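Local coordinates for protein beta sliding clamp (Streptococcus pneumoniae, PDB 2AWA) that probably forms a ring-shaped head-to-tail dimer around DNA that tethers DNA polymerases and other proteins to it and so confers processivity, at residues S17-L22 with P102-D107; K155-E160 with K200-E205; T275-V280 with S355-I360. One frame throughout, in Å; residues are numbered along the deposited sequence.

Contact 1. Residues S17-L22 with P102-D107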
ATOM      1  N   SER B  17       5.171  10.760  32.765  1.00 65.27           N
ATOM      2  CA  SER B  17       3.899  10.567  32.059  1.00 65.28           C
ATOM      3  C   SER B  17       3.754  11.646  30.991  1.00 63.36           C
ATOM      4  O   SER B  17       4.363  12.716  31.107  1.00 60.30           O
ATOM      5  CB  SER B  17       2.721  10.601  33.027  1.00 63.99           C
ATOM      6  OG  SER B  17       2.653  11.873  33.641  1.00 63.33           O
ATOM      7  N   ILE B  18       2.935  11.352  29.977  1.00 61.21           N
ATOM      8  CA  ILE B  18       2.908  12.123  28.748  1.00 60.73           C
ATOM      9  C   ILE B  18       1.659  11.842  27.945  1.00 59.63           C
ATOM     10  O   ILE B  18       1.045  10.788  28.095  1.00 61.45           O
ATOM     11  CB  ILE B  18       4.124  11.743  27.869  1.00 62.71           C
ATOM     12  CG1 ILE B  18       4.323  12.749  26.731  1.00 66.08           C
ATOM     13  CG2 ILE B  18       3.967  10.314  27.309  1.00 63.31           C
ATOM     14  CD1 ILE B  18       5.709  12.742  26.183  1.00 65.57           C
ATOM     15  N   ASN B  19       1.316  12.770  27.064  1.00 58.47           N
ATOM     16  CA  ASN B  19       0.183  12.619  26.144  1.00 58.43           C
ATOM     17  C   ASN B  19       0.552  11.582  25.061  1.00 57.69           C
ATOM     18  O   ASN B  19       1.546  11.726  24.374  1.00 56.36           O
ATOM     19  CB  ASN B  19      -0.195  14.019  25.593  1.00 58.12           C
ATOM     20  CG  ASN B  19      -1.091  13.977  24.367  1.00 63.24           C
ATOM     21  OD1 ASN B  19      -0.613  13.837  23.241  1.00 63.95           O
ATOM     22  ND2 ASN B  19      -2.391  14.158  24.573  1.00 71.58           N
ATOM     23  N   LYS B  20      -0.230  10.514  24.933  1.00 60.46           N
ATOM     24  CA  LYS B  20       0.116   9.421  24.012  1.00 60.65           C
ATOM     25  C   LYS B  20       0.414   9.900  22.593  1.00 58.94           C
ATOM     26  O   LYS B  20       1.417   9.489  22.009  1.00 57.73           O
ATOM     27  CB  LYS B  20      -0.962   8.330  23.976  1.00 61.58           C
ATOM     28  CG  LYS B  20      -0.635   7.157  22.987  1.00 62.75           C
ATOM     29  CD  LYS B  20      -1.817   6.216  22.766  1.00 64.65           C
ATOM     30  CE  LYS B  20      -2.799   6.785  21.766  1.00 72.73           C
ATOM     31  NZ  LYS B  20      -4.110   6.089  21.813  1.00 79.08           N
ATOM     32  N   ASN B  21      -0.428  10.770  22.040  1.00 59.18           N
ATOM     33  CA  ASN B  21      -0.218  11.216  20.651  1.00 61.27           C
ATOM     34  C   ASN B  21       1.027  12.075  20.402  1.00 62.25           C
ATOM     35  O   ASN B  21       1.724  11.854  19.427  1.00 65.00           O
ATOM     36  CB  ASN B  21      -1.456  11.906  20.104  1.00 59.79           C
ATOM     37  CG  ASN B  21      -2.605  10.944  19.925  1.00 69.11           C
ATOM     38  OD1 ASN B  21      -2.420   9.709  19.939  1.00 61.09           O
ATOM     39  ND2 ASN B  21      -3.808  11.493  19.760  1.00 72.14           N
ATOM     40  N   LEU B  22       1.320  13.044  21.260  1.00 63.17           N
ATOM     41  CA  LEU B  22       2.519  13.847  21.046  1.00 63.92           C
ATOM     42  C   LEU B  22       3.764  12.979  21.207  1.00 63.79           C
ATOM     43  O   LEU B  22       4.742  13.158  20.466  1.00 63.74           O
ATOM     44  CB  LEU B  22       2.577  15.056  21.974  1.00 64.59           C
ATOM     45  CG  LEU B  22       3.655  16.063  21.547  1.00 68.46           C
ATOM     46  CD1 LEU B  22       3.150  17.492  21.640  1.00 69.45           C
ATOM     47  CD2 LEU B  22       4.933  15.891  22.354  1.00 69.97           C
ATOM     48  N   PRO B 102      -4.929   2.496  24.953  1.00 64.95           N
ATOM     49  CA  PRO B 102      -6.284   3.038  24.821  1.00 64.71           C
ATOM     50  C   PRO B 102      -6.482   4.505  25.199  1.00 65.34           C
ATOM     51  O   PRO B 102      -7.338   5.149  24.606  1.00 66.07           O
ATOM     52  CB  PRO B 102      -7.108   2.137  25.744  1.00 63.41           C
ATOM     53  CG  PRO B 102      -6.179   1.698  26.783  1.00 64.75           C
ATOM     54  CD  PRO B 102      -4.781   1.709  26.194  1.00 66.46           C
ATOM     55  N   ASP B 103      -5.706   5.028  26.150  1.00 66.32           N
ATOM     56  CA  ASP B 103      -5.963   6.364  26.742  1.00 67.00           C
ATOM     57  C   ASP B 103      -5.084   7.490  26.182  1.00 67.38           C
ATOM     58  O   ASP B 103      -4.041   7.245  25.577  1.00 70.97           O
ATOM     59  CB  ASP B 103      -5.820   6.310  28.274  1.00 66.18           C
ATOM     60  CG  ASP B 103      -7.114   5.836  28.986  1.00 74.10           C
ATOM     61  OD1 ASP B 103      -7.951   5.125  28.366  1.00 71.06           O
ATOM     62  OD2 ASP B 103      -7.293   6.186  30.185  1.00 81.10           O
ATOM     63  N   VAL B 104      -5.526   8.723  26.413  1.00 65.50           N
ATOM     64  CA  VAL B 104      -4.889   9.942  25.909  1.00 64.62           C
ATOM     65  C   VAL B 104      -3.491  10.208  26.502  1.00 64.23           C
ATOM     66  O   VAL B 104      -2.636  10.802  25.845  1.00 63.79           O
ATOM     67  CB  VAL B 104      -5.822  11.180  26.176  1.00 65.45           C
ATOM     68  CG1 VAL B 104      -5.063  12.511  26.114  1.00 68.64           C
ATOM     69  CG2 VAL B 104      -6.976  11.199  25.189  1.00 65.63           C
ATOM     70  N   THR B 105      -3.280   9.818  27.753  1.00 63.95           N
ATOM     71  CA  THR B 105      -1.977   9.926  28.397  1.00 63.86           C
ATOM     72  C   THR B 105      -1.495   8.545  28.781  1.00 64.64           C
ATOM     73  O   THR B 105      -2.267   7.575  28.781  1.00 61.99           O
ATOM     74  CB  THR B 105      -2.009  10.790  29.690  1.00 65.15           C
ATOM     75  OG1 THR B 105      -2.810  10.155  30.703  1.00 64.70           O
ATOM     76  CG2 THR B 105      -2.550  12.196  29.407  1.00 66.79           C
ATOM     77  N   LEU B 106      -0.216   8.455  29.130  1.00 65.66           N
ATOM     78  CA  LEU B 106       0.322   7.190  29.582  1.00 66.49           C
ATOM     79  C   LEU B 106       1.437   7.343  30.586  1.00 65.49           C
ATOM     80  O   LEU B 106       2.146   8.350  30.599  1.00 65.32           O
ATOM     81  CB  LEU B 106       0.802   6.375  28.387  1.00 68.64           C
ATOM     82  CG  LEU B 106       2.094   6.789  27.690  1.00 68.41           C
ATOM     83  CD1 LEU B 106       3.269   5.950  28.167  1.00 70.85           C
ATOM     84  CD2 LEU B 106       1.919   6.614  26.203  1.00 74.15           C
ATOM     85  N   ASP B 107       1.578   6.319  31.422  1.00 65.01           N
ATOM     86  CA  ASP B 107       2.619   6.278  32.422  1.00 65.48           C
ATOM     87  C   ASP B 107       3.780   5.439  31.937  1.00 63.08           C
ATOM     88  O   ASP B 107       3.584   4.354  31.436  1.00 63.30           O
ATOM     89  CB  ASP B 107       2.086   5.705  33.729  1.00 67.19           C
ATOM     90  CG  ASP B 107       2.879   6.186  34.924  1.00 69.58           C
ATOM     91  OD1 ASP B 107       2.591   7.300  35.410  1.00 75.93           O
ATOM     92  OD2 ASP B 107       3.803   5.460  35.360  1.00 74.98           O
TER
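Ile18 and Leu106 exchange a pair of backbone hydrogen bonds across two antiparallel strands in the N-terminal domain of the clamp, a domain of the DNA-clamp fold in which helices lie against curved sheets. Of the pair, Leu106 N to Ile18 O is the shorter at 2.8 Å. The tight part of the contact lies on the face carrying these two side chains, which run side by side. Ile18 CG2 sits 4.0 Å from Leu106 CG, a branch point swung in between its own backbone N and carbonyl carbon (chi1 74°). From there Leu106 CD2 reaches Lys20 CA and CB at the first turn of helix 20-31. Phe23 of that helix packs on both Ile18 and Leu106, so the helix that the first strand leads into covers part of this face.

The opposite face and the loop before the second strand are looser. On that face Ser17 and Asp107 form a non-hydrogen-bonded pair with no bond between their side chains. The carboxylate of Asp107 turns to His15 instead, while at the loop end, where Val104 is exposed, Pro102 touches Arg289 of the second subunit. Lys20 runs from the packed face to the loop: its CB lies 3.6 Å from Asp103 O, and a bend at chi3 (80°) brings NZ to Leu101 O. Where strand becomes helix, Lys20 N donates to Val104 O at 2.6 Å. Asn19 serves as the N-cap, and its OD1 accepts from Leu22 N at 2.9 Å, in the plane of the amide carbonyl, while its ND2 lies 3.5 Å from Val104 CG1.

Contact 2. Residues K155-E160 with K200-E205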
ATOM      1  N   LYS B 155      13.485  21.926   0.966  1.00 60.62           N
ATOM      2  CA  LYS B 155      12.599  20.880   0.415  1.00 62.25           C
ATOM      3  C   LYS B 155      12.413  21.049  -1.090  1.00 63.38           C
ATOM      4  O   LYS B 155      12.326  20.052  -1.821  1.00 65.45           O
ATOM      5  CB  LYS B 155      11.216  20.890   1.083  1.00 61.60           C
ATOM      6  CG  LYS B 155      11.213  20.506   2.575  1.00 64.23           C
ATOM      7  CD  LYS B 155       9.799  20.320   3.083  1.00 64.44           C
ATOM      8  CE  LYS B 155       9.734  19.866   4.524  1.00 64.98           C
ATOM      9  NZ  LYS B 155       8.491  19.071   4.757  1.00 66.87           N
ATOM     10  N   LYS B 156      12.362  22.305  -1.550  1.00 63.91           N
ATOM     11  CA  LYS B 156      12.226  22.598  -2.967  1.00 64.66           C
ATOM     12  C   LYS B 156      13.511  22.233  -3.730  1.00 63.94           C
ATOM     13  O   LYS B 156      13.454  21.610  -4.781  1.00 65.66           O
ATOM     14  CB  LYS B 156      11.837  24.056  -3.197  1.00 63.94           C
ATOM     15  CG  LYS B 156      11.482  24.322  -4.643  1.00 69.90           C
ATOM     16  CD  LYS B 156      10.753  25.647  -4.889  1.00 70.18           C
ATOM     17  CE  LYS B 156      10.922  26.057  -6.374  1.00 76.66           C
ATOM     18  NZ  LYS B 156       9.800  26.851  -6.951  1.00 77.67           N
ATOM     19  N   ILE B 157      14.666  22.604  -3.198  1.00 62.99           N
ATOM     20  CA  ILE B 157      15.931  22.158  -3.774  1.00 63.78           C
ATOM     21  C   ILE B 157      16.032  20.631  -3.825  1.00 61.42           C
ATOM     22  O   ILE B 157      16.467  20.062  -4.805  1.00 59.22           O
ATOM     23  CB  ILE B 157      17.104  22.703  -2.964  1.00 64.97           C
ATOM     24  CG1 ILE B 157      17.421  24.118  -3.415  1.00 72.17           C
ATOM     25  CG2 ILE B 157      18.352  21.833  -3.131  1.00 70.50           C
ATOM     26  CD1 ILE B 157      18.401  24.829  -2.488  1.00 77.40           C
ATOM     27  N   ILE B 158      15.635  19.981  -2.742  1.00 61.83           N
ATOM     28  CA  ILE B 158      15.705  18.546  -2.662  1.00 60.45           C
ATOM     29  C   ILE B 158      14.839  17.924  -3.730  1.00 62.27           C
ATOM     30  O   ILE B 158      15.316  17.082  -4.460  1.00 67.82           O
ATOM     31  CB  ILE B 158      15.356  18.031  -1.262  1.00 58.85           C
ATOM     32  CG1 ILE B 158      16.440  18.464  -0.273  1.00 60.33           C
ATOM     33  CG2 ILE B 158      15.289  16.531  -1.258  1.00 57.65           C
ATOM     34  CD1 ILE B 158      16.036  18.395   1.195  1.00 61.61           C
ATOM     35  N   ASN B 159      13.594  18.356  -3.877  1.00 64.45           N
ATOM     36  CA  ASN B 159      12.721  17.763  -4.908  1.00 64.29           C
ATOM     37  C   ASN B 159      13.169  18.063  -6.333  1.00 63.14           C
ATOM     38  O   ASN B 159      12.907  17.269  -7.261  1.00 58.80           O
ATOM     39  CB  ASN B 159      11.271  18.204  -4.729  1.00 64.87           C
ATOM     40  CG  ASN B 159      10.562  17.394  -3.711  1.00 68.51           C
ATOM     41  OD1 ASN B 159      10.693  16.163  -3.683  1.00 72.45           O
ATOM     42  ND2 ASN B 159       9.816  18.066  -2.833  1.00 70.29           N
ATOM     43  N   GLU B 160      13.831  19.206  -6.509  1.00 61.88           N
ATOM     44  CA  GLU B 160      14.378  19.537  -7.811  1.00 63.94           C
ATOM     45  C   GLU B 160      15.708  18.837  -8.188  1.00 62.97           C
ATOM     46  O   GLU B 160      16.040  18.795  -9.353  1.00 60.13           O
ATOM     47  CB  GLU B 160      14.493  21.033  -7.949  1.00 66.23           C
ATOM     48  CG  GLU B 160      13.130  21.679  -8.163  1.00 73.56           C
ATOM     49  CD  GLU B 160      13.156  23.205  -8.051  1.00 80.22           C
ATOM     50  OE1 GLU B 160      14.166  23.759  -7.523  1.00 74.70           O
ATOM     51  OE2 GLU B 160      12.154  23.825  -8.499  1.00 80.08           O
ATOM     52  N   LYS B 200      20.052  23.527  -9.639  1.00 66.20           N
ATOM     53  CA  LYS B 200      19.227  24.620  -9.164  1.00 65.81           C
ATOM     54  C   LYS B 200      20.143  25.651  -8.513  1.00 64.37           C
ATOM     55  O   LYS B 200      21.003  25.299  -7.714  1.00 63.03           O
ATOM     56  CB  LYS B 200      18.202  24.087  -8.159  1.00 66.13           C
ATOM     57  CG  LYS B 200      17.337  25.140  -7.461  1.00 70.37           C
ATOM     58  CD  LYS B 200      16.486  25.939  -8.441  1.00 79.38           C
ATOM     59  CE  LYS B 200      15.587  26.969  -7.720  1.00 83.34           C
ATOM     60  NZ  LYS B 200      14.661  26.333  -6.706  1.00 91.64           N
ATOM     61  N   LYS B 201      19.936  26.920  -8.853  1.00 64.78           N
ATOM     62  CA  LYS B 201      20.726  28.027  -8.325  1.00 63.73           C
ATOM     63  C   LYS B 201      19.821  29.093  -7.680  1.00 62.53           C
ATOM     64  O   LYS B 201      18.810  29.476  -8.250  1.00 60.99           O
ATOM     65  CB  LYS B 201      21.503  28.686  -9.455  1.00 63.27           C
ATOM     66  CG  LYS B 201      22.625  27.888 -10.113  1.00 62.66           C
ATOM     67  CD  LYS B 201      23.259  28.797 -11.188  1.00 66.33           C
ATOM     68  CE  LYS B 201      24.620  28.339 -11.691  1.00 73.65           C
ATOM     69  NZ  LYS B 201      25.389  29.486 -12.338  1.00 69.64           N
ATOM     70  N   LEU B 202      20.197  29.567  -6.495  1.00 64.08           N
ATOM     71  CA  LEU B 202      19.495  30.653  -5.805  1.00 64.59           C
ATOM     72  C   LEU B 202      20.482  31.715  -5.421  1.00 64.60           C
ATOM     73  O   LEU B 202      21.675  31.440  -5.351  1.00 62.81           O
ATOM     74  CB  LEU B 202      18.923  30.172  -4.488  1.00 64.58           C
ATOM     75  CG  LEU B 202      17.817  29.156  -4.554  1.00 75.63           C
ATOM     76  CD1 LEU B 202      17.588  28.645  -3.144  1.00 82.34           C
ATOM     77  CD2 LEU B 202      16.553  29.783  -5.157  1.00 82.84           C
ATOM     78  N   THR B 203      19.961  32.906  -5.118  1.00 65.10           N
ATOM     79  CA  THR B 203      20.696  33.904  -4.367  1.00 65.95           C
ATOM     80  C   THR B 203      20.073  34.027  -2.980  1.00 67.29           C
ATOM     81  O   THR B 203      18.886  34.305  -2.856  1.00 67.70           O
ATOM     82  CB  THR B 203      20.658  35.254  -5.056  1.00 66.13           C
ATOM     83  OG1 THR B 203      21.204  35.119  -6.373  1.00 67.99           O
ATOM     84  CG2 THR B 203      21.469  36.267  -4.274  1.00 63.85           C
ATOM     85  N   LEU B 204      20.876  33.813  -1.940  1.00 68.19           N
ATOM     86  CA  LEU B 204      20.399  33.907  -0.564  1.00 68.14           C
ATOM     87  C   LEU B 204      20.091  35.362  -0.250  1.00 67.81           C
ATOM     88  O   LEU B 204      20.868  36.248  -0.611  1.00 68.58           O
ATOM     89  CB  LEU B 204      21.446  33.356   0.411  1.00 68.26           C
ATOM     90  CG  LEU B 204      21.870  31.880   0.245  1.00 70.08           C
ATOM     91  CD1 LEU B 204      22.823  31.463   1.358  1.00 68.23           C
ATOM     92  CD2 LEU B 204      20.672  30.933   0.207  1.00 68.00           C
ATOM     93  N   GLU B 205      18.954  35.617   0.395  1.00 68.02           N
ATOM     94  CA  GLU B 205      18.573  36.997   0.731  1.00 70.27           C
ATOM     95  C   GLU B 205      19.610  37.675   1.651  1.00 70.51           C
ATOM     96  O   GLU B 205      19.843  38.880   1.538  1.00 71.16           O
ATOM     97  CB  GLU B 205      17.168  37.063   1.355  1.00 69.71           C
TER
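Lys200 reaches from strand 196-203 to Glu160 on helix 151-161, joining sheet and helix in the central domain of the DNA-clamp fold. The helix runs roughly antiparallel to the strand, at 160° between the short segments and 9.7 Å from axis to axis, so side chains alone span the gap. Lys200, Ile157 and Glu160 bury the most surface here.

Lys200 carries the largest share. Its CB already points toward the helix; with CG anti to the backbone N (chi1 174°), the bends at chi2 and chi4 fold the chain so that its methylenes pass close by the carboxylate, and CD is 3.3 Å from Glu160 OE1. The aliphatic part also crosses Ile157 at about a right angle, with Lys200 CG 4.2 Å from Ile157 CG1. Ile157, from the helix, extends the apolar contact to the next inward-facing residue of the strand: its CD1 meets Leu202 CD1 at 4.0 Å, while Leu187 and Thr189 of the neighbouring strand 186-192 touch it too.

Glu160 is buried, with its chain extended beyond CG, and Phe380 of strand 379-384 packs on both it and Lys200. Glu378 adds a second carboxylate, in long, weak ion pairs with Lys156 and Lys200, and its OE2 comes close to Glu160 OE2, a crowding of like charge that the lysines probably offset. Lys156 approaches from one turn earlier in the helix, its CE 3.8 Å from Lys200 NZ. The salt bridge itself is short: Lys200 NZ lies 2.7 Å from Glu160 OE1, on the syn lone pair, the side of the other carboxylate oxygen.

Contact 3. Residues T275-V280 with S355-I360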
ATOM      1  N   THR B 275      14.610  23.936 -30.553  1.00 60.55           N
ATOM      2  CA  THR B 275      13.916  23.995 -29.273  1.00 60.61           C
ATOM      3  C   THR B 275      12.440  23.585 -29.451  1.00 62.00           C
ATOM      4  O   THR B 275      11.883  23.697 -30.548  1.00 64.04           O
ATOM      5  CB  THR B 275      13.990  25.372 -28.640  1.00 58.50           C
ATOM      6  OG1 THR B 275      13.073  26.245 -29.301  1.00 58.95           O
ATOM      7  CG2 THR B 275      15.408  25.934 -28.716  1.00 60.24           C
ATOM      8  N   ILE B 276      11.830  23.083 -28.381  1.00 59.93           N
ATOM      9  CA  ILE B 276      10.411  22.777 -28.365  1.00 60.33           C
ATOM     10  C   ILE B 276       9.822  23.185 -27.027  1.00 60.23           C
ATOM     11  O   ILE B 276      10.434  22.971 -25.984  1.00 61.93           O
ATOM     12  CB  ILE B 276      10.139  21.289 -28.548  1.00 59.72           C
ATOM     13  CG1 ILE B 276      10.763  20.801 -29.849  1.00 61.50           C
ATOM     14  CG2 ILE B 276       8.646  21.057 -28.598  1.00 64.70           C
ATOM     15  CD1 ILE B 276      10.750  19.311 -30.019  1.00 57.97           C
ATOM     16  N   THR B 277       8.626  23.759 -27.043  1.00 59.03           N
ATOM     17  CA  THR B 277       8.005  24.180 -25.804  1.00 58.38           C
ATOM     18  C   THR B 277       6.700  23.430 -25.601  1.00 58.76           C
ATOM     19  O   THR B 277       5.770  23.517 -26.405  1.00 59.67           O
ATOM     20  CB  THR B 277       7.843  25.703 -25.745  1.00 57.62           C
ATOM     21  OG1 THR B 277       9.131  26.313 -25.932  1.00 55.62           O
ATOM     22  CG2 THR B 277       7.322  26.120 -24.393  1.00 57.50           C
ATOM     23  N   PHE B 278       6.658  22.674 -24.516  1.00 58.15           N
ATOM     24  CA  PHE B 278       5.618  21.691 -24.298  1.00 58.11           C
ATOM     25  C   PHE B 278       4.806  22.034 -23.085  1.00 57.43           C
ATOM     26  O   PHE B 278       5.306  22.669 -22.160  1.00 59.49           O
ATOM     27  CB  PHE B 278       6.238  20.351 -23.979  1.00 58.28           C
ATOM     28  CG  PHE B 278       6.793  19.612 -25.147  1.00 58.86           C
ATOM     29  CD1 PHE B 278       5.958  18.853 -25.968  1.00 62.81           C
ATOM     30  CD2 PHE B 278       8.174  19.551 -25.349  1.00 55.60           C
ATOM     31  CE1 PHE B 278       6.495  18.086 -27.034  1.00 61.08           C
ATOM     32  CE2 PHE B 278       8.711  18.800 -26.391  1.00 54.64           C
ATOM     33  CZ  PHE B 278       7.869  18.080 -27.244  1.00 61.42           C
ATOM     34  N   ASN B 279       3.561  21.576 -23.082  1.00 57.13           N
ATOM     35  CA  ASN B 279       2.782  21.467 -21.862  1.00 58.17           C
ATOM     36  C   ASN B 279       3.344  20.283 -21.039  1.00 60.29           C
ATOM     37  O   ASN B 279       3.441  19.135 -21.537  1.00 59.14           O
ATOM     38  CB  ASN B 279       1.296  21.258 -22.179  1.00 57.20           C
ATOM     39  CG  ASN B 279       0.463  21.077 -20.929  1.00 59.56           C
ATOM     40  OD1 ASN B 279       0.316  19.968 -20.436  1.00 62.76           O
ATOM     41  ND2 ASN B 279      -0.069  22.173 -20.395  1.00 65.38           N
ATOM     42  N   VAL B 280       3.702  20.571 -19.785  1.00 60.19           N
ATOM     43  CA  VAL B 280       4.460  19.639 -18.958  1.00 59.42           C
ATOM     44  C   VAL B 280       3.666  18.375 -18.730  1.00 59.86           C
ATOM     45  O   VAL B 280       4.168  17.261 -18.949  1.00 58.84           O
ATOM     46  CB  VAL B 280       4.839  20.279 -17.594  1.00 59.75           C
ATOM     47  CG1 VAL B 280       5.396  19.245 -16.612  1.00 57.92           C
ATOM     48  CG2 VAL B 280       5.846  21.390 -17.803  1.00 58.42           C
ATOM     49  N   SER B 355       6.095  24.214 -13.146  1.00 58.63           N
ATOM     50  CA  SER B 355       5.524  25.108 -14.157  1.00 55.41           C
ATOM     51  C   SER B 355       4.583  24.421 -15.130  1.00 55.55           C
ATOM     52  O   SER B 355       4.673  23.215 -15.366  1.00 53.95           O
ATOM     53  CB  SER B 355       6.634  25.788 -14.949  1.00 53.77           C
ATOM     54  OG  SER B 355       7.361  24.860 -15.710  1.00 53.41           O
ATOM     55  N   GLU B 356       3.691  25.214 -15.714  1.00 56.69           N
ATOM     56  CA  GLU B 356       2.748  24.718 -16.712  1.00 58.16           C
ATOM     57  C   GLU B 356       3.461  24.224 -17.967  1.00 56.99           C
ATOM     58  O   GLU B 356       3.018  23.279 -18.596  1.00 58.98           O
ATOM     59  CB  GLU B 356       1.751  25.818 -17.086  1.00 56.95           C
ATOM     60  CG  GLU B 356       0.614  25.332 -17.980  1.00 62.12           C
ATOM     61  CD  GLU B 356      -0.356  26.430 -18.405  1.00 64.06           C
ATOM     62  OE1 GLU B 356      -0.528  27.432 -17.671  1.00 76.28           O
ATOM     63  OE2 GLU B 356      -0.963  26.281 -19.490  1.00 76.22           O
ATOM     64  N   LYS B 357       4.562  24.865 -18.330  1.00 56.90           N
ATOM     65  CA  LYS B 357       5.202  24.617 -19.608  1.00 58.40           C
ATOM     66  C   LYS B 357       6.682  24.367 -19.435  1.00 56.91           C
ATOM     67  O   LYS B 357       7.261  24.738 -18.418  1.00 54.65           O
ATOM     68  CB  LYS B 357       4.973  25.790 -20.569  1.00 59.54           C
ATOM     69  CG  LYS B 357       3.813  25.593 -21.538  1.00 62.51           C
ATOM     70  CD  LYS B 357       3.462  26.884 -22.319  1.00 62.48           C
ATOM     71  CE  LYS B 357       2.221  27.590 -21.746  1.00 66.59           C
ATOM     72  NZ  LYS B 357       1.729  28.705 -22.610  1.00 68.23           N
ATOM     73  N   VAL B 358       7.268  23.690 -20.423  1.00 57.26           N
ATOM     74  CA  VAL B 358       8.678  23.319 -20.387  1.00 58.20           C
ATOM     75  C   VAL B 358       9.324  23.573 -21.740  1.00 59.00           C
ATOM     76  O   VAL B 358       8.796  23.183 -22.781  1.00 57.88           O
ATOM     77  CB  VAL B 358       8.892  21.837 -19.967  1.00 57.78           C
ATOM     78  CG1 VAL B 358       8.248  20.859 -20.959  1.00 58.92           C
ATOM     79  CG2 VAL B 358      10.379  21.521 -19.806  1.00 57.10           C
ATOM     80  N   THR B 359      10.461  24.252 -21.719  1.00 59.92           N
ATOM     81  CA  THR B 359      11.239  24.411 -22.930  1.00 61.09           C
ATOM     82  C   THR B 359      12.402  23.439 -22.951  1.00 61.17           C
ATOM     83  O   THR B 359      13.256  23.491 -22.082  1.00 64.28           O
ATOM     84  CB  THR B 359      11.745  25.815 -23.053  1.00 59.51           C
ATOM     85  OG1 THR B 359      10.615  26.667 -23.231  1.00 64.13           O
ATOM     86  CG2 THR B 359      12.660  25.945 -24.252  1.00 57.62           C
ATOM     87  N   ILE B 360      12.423  22.570 -23.956  1.00 60.05           N
ATOM     88  CA  ILE B 360      13.519  21.625 -24.167  1.00 58.68           C
ATOM     89  C   ILE B 360      14.347  22.036 -25.374  1.00 56.32           C
ATOM     90  O   ILE B 360      13.809  22.295 -26.428  1.00 55.85           O
ATOM     91  CB  ILE B 360      12.994  20.195 -24.411  1.00 58.28           C
ATOM     92  CG1 ILE B 360      11.973  19.804 -23.344  1.00 57.00           C
ATOM     93  CG2 ILE B 360      14.142  19.204 -24.412  1.00 57.24           C
ATOM     94  CD1 ILE B 360      11.359  18.403 -23.558  1.00 61.33           C
TER
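Phe278 faces Val358 and Ile360 on the buried side of two antiparallel strands, 274-279 and 357-362. Its CB touches Val358 CG1 at 3.7 Å, a methyl placed between the backbone N and carbonyl carbon of its own residue (chi1 62°). At CG the side chain turns along the strand toward the Ile276 end, because CG stands anti to its carbonyl carbon (chi1 -77°). Val358 O lies at the ring edge, near its plane. CD2 comes within 3.8 Å of Ile360 CD1, and CE2 is almost as near the same methyl, which approaches the ring obliquely. At the far end, on the CE2 and CZ side, Ile276 CG2 lies over the rim of one ring face, 3.1 Å above the plane. Leu283 of helix 280-294 and Thr329 also pack on Phe278.

The backbone keeps this row in register. Phe278 N donates to Val358 O and Val358 N to Phe278 O, both at 2.8 Å, and Ile276 and Ile360 form a matching pair, both bonds 2.9 Å. Toward the opposite face, the hydroxyls of Thr277 and Thr359 share a hydrogen bond of 3.1 Å between the two OG1 atoms.

At the strand end the chain enters the helix. Val280 N makes an almost straight bond (177°) to Glu356 O, and Val280 CG2 packs against Val358 CB at 3.8 Å. Asn279, one residue earlier, caps the helix through OD1 to Asn282 N. A strand that passes directly into a capped helix, whose residues cover the strand's own buried face, is the arrangement of this C-terminal domain of the DNA-clamp fold.

How the contacts relate
Contacts 1, 2 and 3 follow one another along the chain, one in each of the N-terminal, central and C-terminal domains. Contacts 1 and 3 are the farthest apart, with centres 51 Å from each other on opposite sides of the chain's centre. They are nonetheless alike in plan: each pairs the strand that precedes an Asn-capped helix with a distant antiparallel strand. Contact 2 instead joins helix to strand through side chains. It lies nearer contact 3, with centres 20 Å and nearest atoms about 8 Å apart, and a continuous sheet links strands 196-203 and 357-362 through 379-384 and 369-373. Contacts 1 and 2 are separated by about 17 Å between nearest atoms.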